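Local structure of periplasmic binding protein/LacI transcriptional regulator (Alkaliphilus metalliredigens, 3CTP) at residues G171-P181 and I229-F238; V261-S269 and S278-I286. The protein binds D-xylulofuranose in the cleft of its periplasmic-binding-protein-like region and, as a member of the LacI family, probably regulates transcription through DNA binding. One frame throughout, in Å; residues are numbered along the deposited sequence.

Contact 1: residues G171-P181 and I229-F238. With NA (sodium ion), chain D.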
loop_
_atom_site.group_PDB
_atom_site.type_symbol
_atom_site.label_atom_id
_atom_site.label_comp_id
_atom_site.label_asym_id
_atom_site.label_seq_id
_atom_site.Cartn_x
_atom_site.Cartn_y
_atom_site.Cartn_z
ATOM N N GLY A 171 -5.327 1.885 -32.710
ATOM C CA GLY A 171 -6.477 2.427 -33.412
ATOM C C GLY A 171 -7.239 3.531 -32.704
ATOM O O GLY A 171 -8.260 4.021 -33.206
ATOM N N CYS A 172 -6.726 3.984 -31.559
ATOM C CA CYS A 172 -7.463 5.002 -30.831
ATOM C C CYS A 172 -7.276 6.367 -31.481
ATOM O O CYS A 172 -6.146 6.756 -31.815
ATOM C CB CYS A 172 -6.961 5.091 -29.393
ATOM S SG CYS A 172 -7.251 3.578 -28.444
ATOM N N ARG A 173 -8.385 7.096 -31.622
ATOM C CA ARG A 173 -8.327 8.453 -32.157
ATOM C C ARG A 173 -9.025 9.481 -31.263
ATOM O O ARG A 173 -8.623 10.642 -31.245
ATOM C CB ARG A 173 -8.908 8.511 -33.584
ATOM C CG ARG A 173 -8.190 7.584 -34.580
ATOM C CD ARG A 173 -6.757 8.043 -34.871
ATOM N NE ARG A 173 -6.061 7.212 -35.864
ATOM C CZ ARG A 173 -5.311 6.149 -35.588
ATOM N NH1 ARG A 173 -4.738 5.479 -36.587
ATOM N NH2 ARG A 173 -5.131 5.733 -34.322
ATOM N N LYS A 174 -10.062 9.064 -30.540
ATOM C CA LYS A 174 -10.656 9.891 -29.504
ATOM C C LYS A 174 -9.960 9.499 -28.213
ATOM O O LYS A 174 -10.215 8.438 -27.683
ATOM C CB LYS A 174 -12.141 9.607 -29.366
ATOM C CG LYS A 174 -12.974 9.962 -30.619
ATOM C CD LYS A 174 -14.376 9.358 -30.525
ATOM C CE LYS A 174 -15.224 9.706 -31.754
ATOM N NZ LYS A 174 -16.634 9.250 -31.571
ATOM N N ILE A 175 -9.092 10.372 -27.717
ATOM C CA ILE A 175 -8.203 10.011 -26.600
ATOM C C ILE A 175 -8.296 10.994 -25.447
ATOM O O ILE A 175 -8.348 12.207 -25.672
ATOM C CB ILE A 175 -6.768 9.929 -27.130
ATOM C CG1 ILE A 175 -6.661 8.716 -28.061
ATOM C CG2 ILE A 175 -5.733 9.860 -25.988
ATOM C CD1 ILE A 175 -5.345 8.669 -28.850
ATOM N N LEU A 176 -8.307 10.443 -24.222
ATOM C CA LEU A 176 -8.317 11.235 -22.998
ATOM C C LEU A 176 -7.046 10.935 -22.234
ATOM O O LEU A 176 -6.636 9.762 -22.138
ATOM C CB LEU A 176 -9.488 10.766 -22.125
ATOM C CG LEU A 176 -9.582 11.319 -20.698
ATOM C CD1 LEU A 176 -9.782 12.826 -20.704
ATOM C CD2 LEU A 176 -10.740 10.666 -19.957
ATOM N N HIS A 177 -6.438 11.967 -21.659
ATOM C CA HIS A 177 -5.349 11.736 -20.682
ATOM C C HIS A 177 -5.813 12.296 -19.343
ATOM O O HIS A 177 -6.146 13.482 -19.243
ATOM C CB HIS A 177 -4.043 12.405 -21.129
ATOM C CG HIS A 177 -2.956 12.363 -20.096
ATOM N ND1 HIS A 177 -2.759 11.271 -19.280
ATOM C CD2 HIS A 177 -2.005 13.265 -19.755
ATOM C CE1 HIS A 177 -1.728 11.506 -18.467
ATOM N NE2 HIS A 177 -1.248 12.701 -18.747
ATOM N N ILE A 178 -5.899 11.412 -18.344
ATOM C CA ILE A 178 -6.142 11.836 -16.975
ATOM C C ILE A 178 -4.759 12.107 -16.410
ATOM O O ILE A 178 -3.973 11.164 -16.179
ATOM C CB ILE A 178 -6.878 10.764 -16.191
ATOM C CG1 ILE A 178 -8.273 10.621 -16.837
ATOM C CG2 ILE A 178 -7.009 11.185 -14.700
ATOM C CD1 ILE A 178 -9.168 9.530 -16.258
ATOM N N LYS A 179 -4.445 13.399 -16.287
ATOM C CA LYS A 179 -3.102 13.829 -15.880
ATOM C C LYS A 179 -3.009 14.074 -14.398
ATOM O O LYS A 179 -4.019 14.255 -13.705
ATOM C CB LYS A 179 -2.648 15.063 -16.681
ATOM C CG LYS A 179 -3.368 16.312 -16.349
ATOM C CD LYS A 179 -2.774 17.556 -17.148
ATOM C CE LYS A 179 -1.376 17.901 -16.740
ATOM N NZ LYS A 179 -1.231 18.426 -15.342
ATOM N N GLY A 180 -1.787 14.034 -13.902
ATOM C CA GLY A 180 -1.556 14.198 -12.472
ATOM C C GLY A 180 -1.443 15.657 -12.109
ATOM O O GLY A 180 -1.470 16.539 -12.990
ATOM N N PRO A 181 -1.322 15.927 -10.801
ATOM C CA PRO A 181 -1.141 17.243 -10.247
ATOM C C PRO A 181 0.073 17.928 -10.885
ATOM O O PRO A 181 1.083 17.274 -11.083
ATOM C CB PRO A 181 -0.762 16.927 -8.790
ATOM C CG PRO A 181 -1.408 15.685 -8.470
ATOM C CD PRO A 181 -1.447 14.891 -9.766
ATOM N N ILE A 229 -17.356 9.216 -20.531
ATOM C CA ILE A 229 -15.978 8.713 -20.616
ATOM C C ILE A 229 -15.915 7.487 -21.512
ATOM O O ILE A 229 -14.917 7.255 -22.199
ATOM C CB ILE A 229 -15.443 8.397 -19.200
ATOM C CG1 ILE A 229 -15.407 9.674 -18.353
ATOM C CG2 ILE A 229 -14.088 7.700 -19.236
ATOM C CD1 ILE A 229 -14.419 10.726 -18.826
ATOM N N VAL A 230 -16.984 6.689 -21.519
ATOM C CA VAL A 230 -17.006 5.512 -22.369
ATOM C C VAL A 230 -16.878 5.908 -23.835
ATOM O O VAL A 230 -16.524 5.073 -24.675
ATOM C CB VAL A 230 -18.287 4.670 -22.176
ATOM C CG1 VAL A 230 -19.493 5.422 -22.684
ATOM C CG2 VAL A 230 -18.148 3.325 -22.912
ATOM N N ASN A 231 -17.145 7.175 -24.162
ATOM C CA ASN A 231 -17.114 7.593 -25.569
ATOM C C ASN A 231 -15.701 7.713 -26.147
ATOM O O ASN A 231 -15.526 7.793 -27.371
ATOM C CB ASN A 231 -17.856 8.921 -25.770
ATOM C CG ASN A 231 -19.354 8.768 -25.621
ATOM O OD1 ASN A 231 -19.897 7.680 -25.822
ATOM N ND2 ASN A 231 -20.025 9.851 -25.256
ATOM N N TYR A 232 -14.695 7.754 -25.273
ATOM C CA TYR A 232 -13.312 7.771 -25.753
ATOM C C TYR A 232 -12.906 6.400 -26.283
ATOM O O TYR A 232 -13.454 5.387 -25.849
ATOM C CB TYR A 232 -12.348 8.179 -24.616
ATOM C CG TYR A 232 -12.516 9.648 -24.235
ATOM C CD1 TYR A 232 -11.958 10.643 -25.016
ATOM C CD2 TYR A 232 -13.275 10.020 -23.122
ATOM C CE1 TYR A 232 -12.111 11.996 -24.689
ATOM C CE2 TYR A 232 -13.459 11.359 -22.789
ATOM C CZ TYR A 232 -12.866 12.345 -23.581
ATOM O OH TYR A 232 -13.020 13.678 -23.284
ATOM N N ASP A 233 -11.945 6.374 -27.205
ATOM C CA ASP A 233 -11.370 5.112 -27.681
ATOM C C ASP A 233 -10.339 4.603 -26.672
ATOM O O ASP A 233 -10.226 3.393 -26.449
ATOM C CB ASP A 233 -10.640 5.300 -29.032
ATOM C CG ASP A 233 -11.559 5.723 -30.166
ATOM O OD1 ASP A 233 -12.758 5.386 -30.127
ATOM O OD2 ASP A 233 -11.054 6.394 -31.103
ATOM N N GLY A 234 -9.565 5.521 -26.097
ATOM C CA GLY A 234 -8.473 5.117 -25.217
ATOM C C GLY A 234 -8.243 6.180 -24.159
ATOM O O GLY A 234 -8.468 7.367 -24.408
ATOM N N ILE A 235 -7.758 5.749 -23.001
ATOM C CA ILE A 235 -7.475 6.668 -21.899
ATOM C C ILE A 235 -6.099 6.337 -21.357
ATOM O O ILE A 235 -5.819 5.161 -21.068
ATOM C CB ILE A 235 -8.491 6.454 -20.760
ATOM C CG1 ILE A 235 -9.914 6.691 -21.267
ATOM C CG2 ILE A 235 -8.204 7.439 -19.605
ATOM C CD1 ILE A 235 -10.979 6.312 -20.248
ATOM N N PHE A 236 -5.248 7.355 -21.209
ATOM C CA PHE A 236 -3.962 7.197 -20.533
ATOM C C PHE A 236 -4.121 7.838 -19.158
ATOM O O PHE A 236 -4.461 9.021 -19.069
ATOM C CB PHE A 236 -2.858 7.931 -21.341
ATOM C CG PHE A 236 -1.510 8.034 -20.641
ATOM C CD1 PHE A 236 -1.006 6.978 -19.900
ATOM C CD2 PHE A 236 -0.726 9.195 -20.793
ATOM C CE1 PHE A 236 0.242 7.086 -19.260
ATOM C CE2 PHE A 236 0.528 9.319 -20.147
ATOM C CZ PHE A 236 1.019 8.250 -19.400
ATOM N N VAL A 237 -3.906 7.052 -18.102
ATOM C CA VAL A 237 -4.014 7.578 -16.740
ATOM C C VAL A 237 -2.630 7.685 -16.118
ATOM O O VAL A 237 -1.781 6.810 -16.307
ATOM C CB VAL A 237 -4.902 6.672 -15.855
ATOM C CG1 VAL A 237 -5.168 7.380 -14.520
ATOM C CG2 VAL A 237 -6.225 6.354 -16.561
ATOM N N PHE A 238 -2.394 8.768 -15.385
ATOM C CA PHE A 238 -1.024 9.108 -14.978
ATOM C C PHE A 238 -0.314 8.078 -14.117
ATOM O O PHE A 238 0.924 8.084 -14.062
ATOM C CB PHE A 238 -0.979 10.496 -14.301
ATOM C CG PHE A 238 -1.692 10.557 -12.961
ATOM C CD1 PHE A 238 -0.981 10.363 -11.773
ATOM C CD2 PHE A 238 -3.043 10.874 -12.887
ATOM C CE1 PHE A 238 -1.645 10.442 -10.567
ATOM C CE2 PHE A 238 -3.706 10.969 -11.676
ATOM C CZ PHE A 238 -2.997 10.755 -10.511
HETATM NA NA NA D . -15.361 3.994 -26.435
HETATM O O HOH W 1 -14.713 3.904 -28.587
HETATM O O HOH W 2 -17.361 3.566 -27.352
#
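H177 and F236 are paired neighbours on the two middle strands of the four-stranded parallel sheet in the C-terminal lobe of a two-lobed periplasmic-binding-protein fold. Strands 175-179 and 234-237 run 4.7 Å apart at 16°. L176 gives both its N-H and its C=O to the pairing; I178 N donates to F236 O, and F238 N makes a weak bond to I178 O. H177 and F236 project to the same face, CG anti to the backbone N in both (chi1 172° in H177), which lays the rings side by side, almost coplanar in tilt yet displaced, with little of one over the other. Followed outward, H177 CB and CG pass F236 O, ND1 donates to that oxygen at 2.8 Å, nearly straight (170°), CE1 lies against F236 CD2 at 3.4 Å, and NE2, at the far rim, approaches F236 CE2 and CD2 more distantly. F236 O thus accepts twice, from I178 N and from ND1 above its carbonyl plane; the ND1 bond, close to the imidazole plane, fixes how that ring is turned. Helix 185-200 packs on this face through F194.

On the other face, L176 CB stands over the centre of the Y232 ring, 3.7 Å from its centroid, while L176 CD2 reaches I229 CD1 at 3.8 Å. Y232 OH bonds D206. V230 O and Y232 O, with E260 O and two waters, hold a sodium ion at the strand's entry. There D233 OD2 accepts R173 N on its anti lone pair at 2.8 Å and K174 N from above the carboxylate plane at 2.9 Å.

Contact 2: residues V261-S269 and S278-I286; sequences VQIIGFDNS and SLTTINQPI. With XLF (beta-D-xylulofuranose), chain C.
F266 and I282 form the apolar centre where the strand-end loop of the C-terminal lobe's parallel sheet meets strand 281-283, which pairs with 311-318 near the junction of the two lobes in this periplasmic-binding-protein fold. I282 CB lies over one face of the F266 ring, 3.8 Å from the centroid and 18° off the normal, and its CG2 extends beside CE1 and CZ. I282 CD1, on the other branch, meets I264 CD1 at 4.0 Å. Q284 CG arrives at the ring's edge, 3.8 Å from F266 CE2, with its amide plane turned 65° from the ring.

Backbone bonds flank this centre: G265 N donates to T280 O, D267 N to I282 O at 2.7 Å, and Q284 N to D267 O. T281 OG1, hydrogen-bonded to D240, also takes a weak bond from N268 N.

Outward lies the sugar pocket. The D267 carboxylate takes one sugar hydroxyl on each oxygen, XLF O2 on OD1 and XLF O1 on OD2, both at 2.6 Å. Q284 NE2 meets D267 OD1 at 2.8 Å, on its anti side but tilted well out of the carboxylate plane. The same NE2 donates to XLF O3 at 3.0 Å; S154 holds Q284 OE1, fixing which way the amide is turned. Replacing Q284 with a leucine would probably leave D267 OD1 and the sugar O3 without their shared donor and the carboxylate freer to turn. At the outer edge N268 has CG anti to the backbone N (chi1 -165°), which turns its amide to N283: ND2 meets N283 OD1 at 2.9 Å, the acceptor lying in the N268 amide plane, while R320 binds N268 OD1.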
loop_
_atom_site.group_PDB
_atom_site.type_symbol
_atom_site.label_atom_id
_atom_site.label_comp_id
_atom_site.label_asym_id
_atom_site.label_seq_id
_atom_site.Cartn_x
_atom_site.Cartn_y
_atom_site.Cartn_z
ATOM N N VAL A 261 -13.503 0.668 -24.360
ATOM C CA VAL A 261 -12.496 1.696 -24.178
ATOM C C VAL A 261 -11.229 1.001 -23.721
ATOM O O VAL A 261 -11.300 0.019 -22.962
ATOM C CB VAL A 261 -12.951 2.743 -23.172
ATOM C CG1 VAL A 261 -13.181 2.094 -21.854
ATOM C CG2 VAL A 261 -11.891 3.870 -23.048
ATOM N N GLN A 262 -10.090 1.469 -24.223
ATOM C CA GLN A 262 -8.787 0.886 -23.861
ATOM C C GLN A 262 -8.129 1.780 -22.828
ATOM O O GLN A 262 -8.352 2.989 -22.855
ATOM C CB GLN A 262 -7.891 0.772 -25.076
ATOM C CG GLN A 262 -8.508 -0.111 -26.200
ATOM C CD GLN A 262 -7.530 -0.338 -27.319
ATOM O OE1 GLN A 262 -6.426 -0.823 -27.095
ATOM N NE2 GLN A 262 -7.909 0.067 -28.541
ATOM N N ILE A 263 -7.329 1.185 -21.936
ATOM C CA ILE A 263 -6.725 1.936 -20.811
ATOM C C ILE A 263 -5.246 1.592 -20.750
ATOM O O ILE A 263 -4.865 0.413 -20.840
ATOM C CB ILE A 263 -7.335 1.505 -19.449
ATOM C CG1 ILE A 263 -8.871 1.442 -19.515
ATOM C CG2 ILE A 263 -6.824 2.413 -18.319
ATOM C CD1 ILE A 263 -9.541 2.762 -19.634
ATOM N N ILE A 264 -4.406 2.621 -20.581
ATOM C CA ILE A 264 -3.003 2.385 -20.234
ATOM C C ILE A 264 -2.671 3.239 -19.012
ATOM O O ILE A 264 -3.095 4.397 -18.935
ATOM C CB ILE A 264 -2.072 2.695 -21.420
ATOM C CG1 ILE A 264 -0.594 2.491 -21.037
ATOM C CG2 ILE A 264 -2.321 4.101 -21.953
ATOM C CD1 ILE A 264 0.310 2.432 -22.260
ATOM N N GLY A 265 -1.952 2.659 -18.045
ATOM C CA GLY A 265 -1.511 3.403 -16.844
ATOM C C GLY A 265 -0.025 3.733 -16.887
ATOM O O GLY A 265 0.571 3.873 -17.969
ATOM N N PHE A 266 0.584 3.857 -15.697
ATOM C CA PHE A 266 2.018 4.071 -15.616
ATOM C C PHE A 266 2.487 3.582 -14.264
ATOM O O PHE A 266 1.845 3.880 -13.258
ATOM C CB PHE A 266 2.335 5.578 -15.714
ATOM C CG PHE A 266 3.716 5.900 -16.264
ATOM C CD1 PHE A 266 3.854 6.393 -17.561
ATOM C CD2 PHE A 266 4.844 5.801 -15.467
ATOM C CE1 PHE A 266 5.109 6.731 -18.068
ATOM C CE2 PHE A 266 6.100 6.128 -15.967
ATOM C CZ PHE A 266 6.231 6.591 -17.283
ATOM N N ASP A 267 3.602 2.851 -14.266
ATOM C CA ASP A 267 4.368 2.412 -13.088
ATOM C C ASP A 267 4.781 0.936 -13.198
ATOM O O ASP A 267 5.880 0.567 -12.801
ATOM C CB ASP A 267 3.598 2.462 -11.770
ATOM C CG ASP A 267 3.418 3.866 -11.220
ATOM O OD1 ASP A 267 4.165 4.802 -11.616
ATOM O OD2 ASP A 267 2.543 4.001 -10.322
ATOM N N ASN A 268 3.847 0.098 -13.638
ATOM C CA ASN A 268 3.939 -1.347 -13.379
ATOM C C ASN A 268 4.056 -1.612 -11.882
ATOM O O ASN A 268 4.945 -2.344 -11.434
ATOM C CB ASN A 268 5.113 -1.998 -14.116
ATOM C CG ASN A 268 4.986 -3.520 -14.142
ATOM O OD1 ASN A 268 3.903 -4.060 -13.899
ATOM N ND2 ASN A 268 6.100 -4.217 -14.413
ATOM N N SER A 269 3.133 -1.037 -11.118
ATOM C CA SER A 269 3.007 -1.429 -9.714
ATOM C C SER A 269 2.042 -2.628 -9.563
ATOM O O SER A 269 1.337 -3.026 -10.515
ATOM C CB SER A 269 2.534 -0.253 -8.860
ATOM O OG SER A 269 1.190 0.083 -9.173
ATOM N N SER A 278 -6.151 -7.260 -16.534
ATOM C CA SER A 278 -4.867 -6.723 -16.103
ATOM C C SER A 278 -4.459 -5.528 -16.966
ATOM O O SER A 278 -4.785 -5.459 -18.143
ATOM C CB SER A 278 -3.794 -7.791 -16.138
ATOM O OG SER A 278 -3.759 -8.360 -17.453
ATOM N N LEU A 279 -3.722 -4.606 -16.349
ATOM C CA LEU A 279 -3.540 -3.259 -16.877
ATOM C C LEU A 279 -2.295 -3.109 -17.749
ATOM O O LEU A 279 -1.174 -3.327 -17.291
ATOM C CB LEU A 279 -3.409 -2.297 -15.679
ATOM C CG LEU A 279 -3.181 -0.820 -15.972
ATOM C CD1 LEU A 279 -4.347 -0.216 -16.714
ATOM C CD2 LEU A 279 -3.018 -0.114 -14.638
ATOM N N THR A 280 -2.477 -2.697 -18.999
ATOM C CA THR A 280 -1.342 -2.279 -19.815
ATOM C C THR A 280 -0.733 -1.035 -19.184
ATOM O O THR A 280 -1.459 -0.146 -18.705
ATOM C CB THR A 280 -1.814 -1.956 -21.223
ATOM O OG1 THR A 280 -2.303 -3.165 -21.814
ATOM C CG2 THR A 280 -0.677 -1.367 -22.064
ATOM N N THR A 281 0.588 -0.967 -19.159
ATOM C CA THR A 281 1.221 0.101 -18.380
ATOM C C THR A 281 2.630 0.352 -18.888
ATOM O O THR A 281 3.100 -0.312 -19.805
ATOM C CB THR A 281 1.217 -0.258 -16.868
ATOM O OG1 THR A 281 1.672 0.864 -16.088
ATOM C CG2 THR A 281 2.120 -1.467 -16.617
ATOM N N ILE A 282 3.274 1.361 -18.325
ATOM C CA ILE A 282 4.662 1.664 -18.617
ATOM C C ILE A 282 5.451 1.321 -17.362
ATOM O O ILE A 282 5.173 1.807 -16.260
ATOM C CB ILE A 282 4.872 3.165 -18.902
ATOM C CG1 ILE A 282 3.945 3.649 -20.035
ATOM C CG2 ILE A 282 6.351 3.435 -19.242
ATOM C CD1 ILE A 282 4.206 2.958 -21.400
ATOM N N ASN A 283 6.440 0.458 -17.524
ATOM C CA ASN A 283 7.271 0.031 -16.415
ATOM C C ASN A 283 8.233 1.089 -15.913
ATOM O O ASN A 283 9.052 1.582 -16.687
ATOM C CB ASN A 283 8.119 -1.173 -16.875
ATOM C CG ASN A 283 8.898 -1.808 -15.747
ATOM O OD1 ASN A 283 8.312 -2.480 -14.884
ATOM N ND2 ASN A 283 10.232 -1.626 -15.749
ATOM N N GLN A 284 8.172 1.407 -14.609
ATOM C CA GLN A 284 9.312 2.060 -13.947
ATOM C C GLN A 284 10.210 1.013 -13.328
ATOM O O GLN A 284 9.714 0.102 -12.635
ATOM C CB GLN A 284 8.836 2.986 -12.817
ATOM C CG GLN A 284 8.056 4.186 -13.281
ATOM C CD GLN A 284 8.061 5.276 -12.227
ATOM O OE1 GLN A 284 9.100 5.866 -11.964
ATOM N NE2 GLN A 284 6.886 5.586 -11.652
ATOM N N PRO A 285 11.527 1.098 -13.587
ATOM C CA PRO A 285 12.407 0.005 -13.165
ATOM C C PRO A 285 12.806 0.162 -11.710
ATOM O O PRO A 285 13.858 0.742 -11.389
ATOM C CB PRO A 285 13.626 0.152 -14.082
ATOM C CG PRO A 285 13.668 1.640 -14.414
ATOM C CD PRO A 285 12.198 2.073 -14.472
ATOM N N ILE A 286 11.937 -0.321 -10.821
ATOM C CA ILE A 286 12.119 -0.091 -9.393
ATOM C C ILE A 286 13.489 -0.570 -8.904
ATOM O O ILE A 286 14.145 0.104 -8.097
ATOM C CB ILE A 286 10.975 -0.772 -8.591
ATOM C CG1 ILE A 286 9.668 -0.004 -8.874
ATOM C CG2 ILE A 286 11.278 -0.762 -7.114
ATOM C CD1 ILE A 286 8.411 -0.568 -8.146
HETATM O O4 XLF C . 4.928 11.104 -9.379
HETATM C C4 XLF C . 4.559 9.984 -10.187
HETATM C C5 XLF C . 3.044 9.854 -10.123
HETATM O O5 XLF C . 2.780 8.695 -9.326
HETATM C C3 XLF C . 5.077 8.688 -9.583
HETATM O O3 XLF C . 6.160 8.143 -10.347
HETATM C C2 XLF C . 3.854 7.816 -9.650
HETATM O O2 XLF C . 3.658 7.305 -10.984
HETATM C C1 XLF C . 3.882 6.686 -8.641
HETATM O O1 XLF C . 2.632 5.981 -8.685
HETATM O O HOH W 3 7.750 -1.426 -11.403
#

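Overall arrangement
Contacts 1 and 2 adjoin within one parallel sheet: strand 234-237 of contact 1 neighbours strand 262-264 of contact 2, and the probable backbone hydrogen bonds I235 N to Q262 O and V237 N to I264 O join them, with centres 14 Å apart. Both are largely buried, but contact 1 lies farther from the chain's centre, about 18 Å against 11 Å, and has exposed residues at its sodium-bearing end. Contact 1 is regular parallel pairing between two strands of that sheet. Contact 2 has few strand bonds and works largely through polar side chains that bind the sugar directly, whereas contact 1 grips its ion through backbone carbonyls.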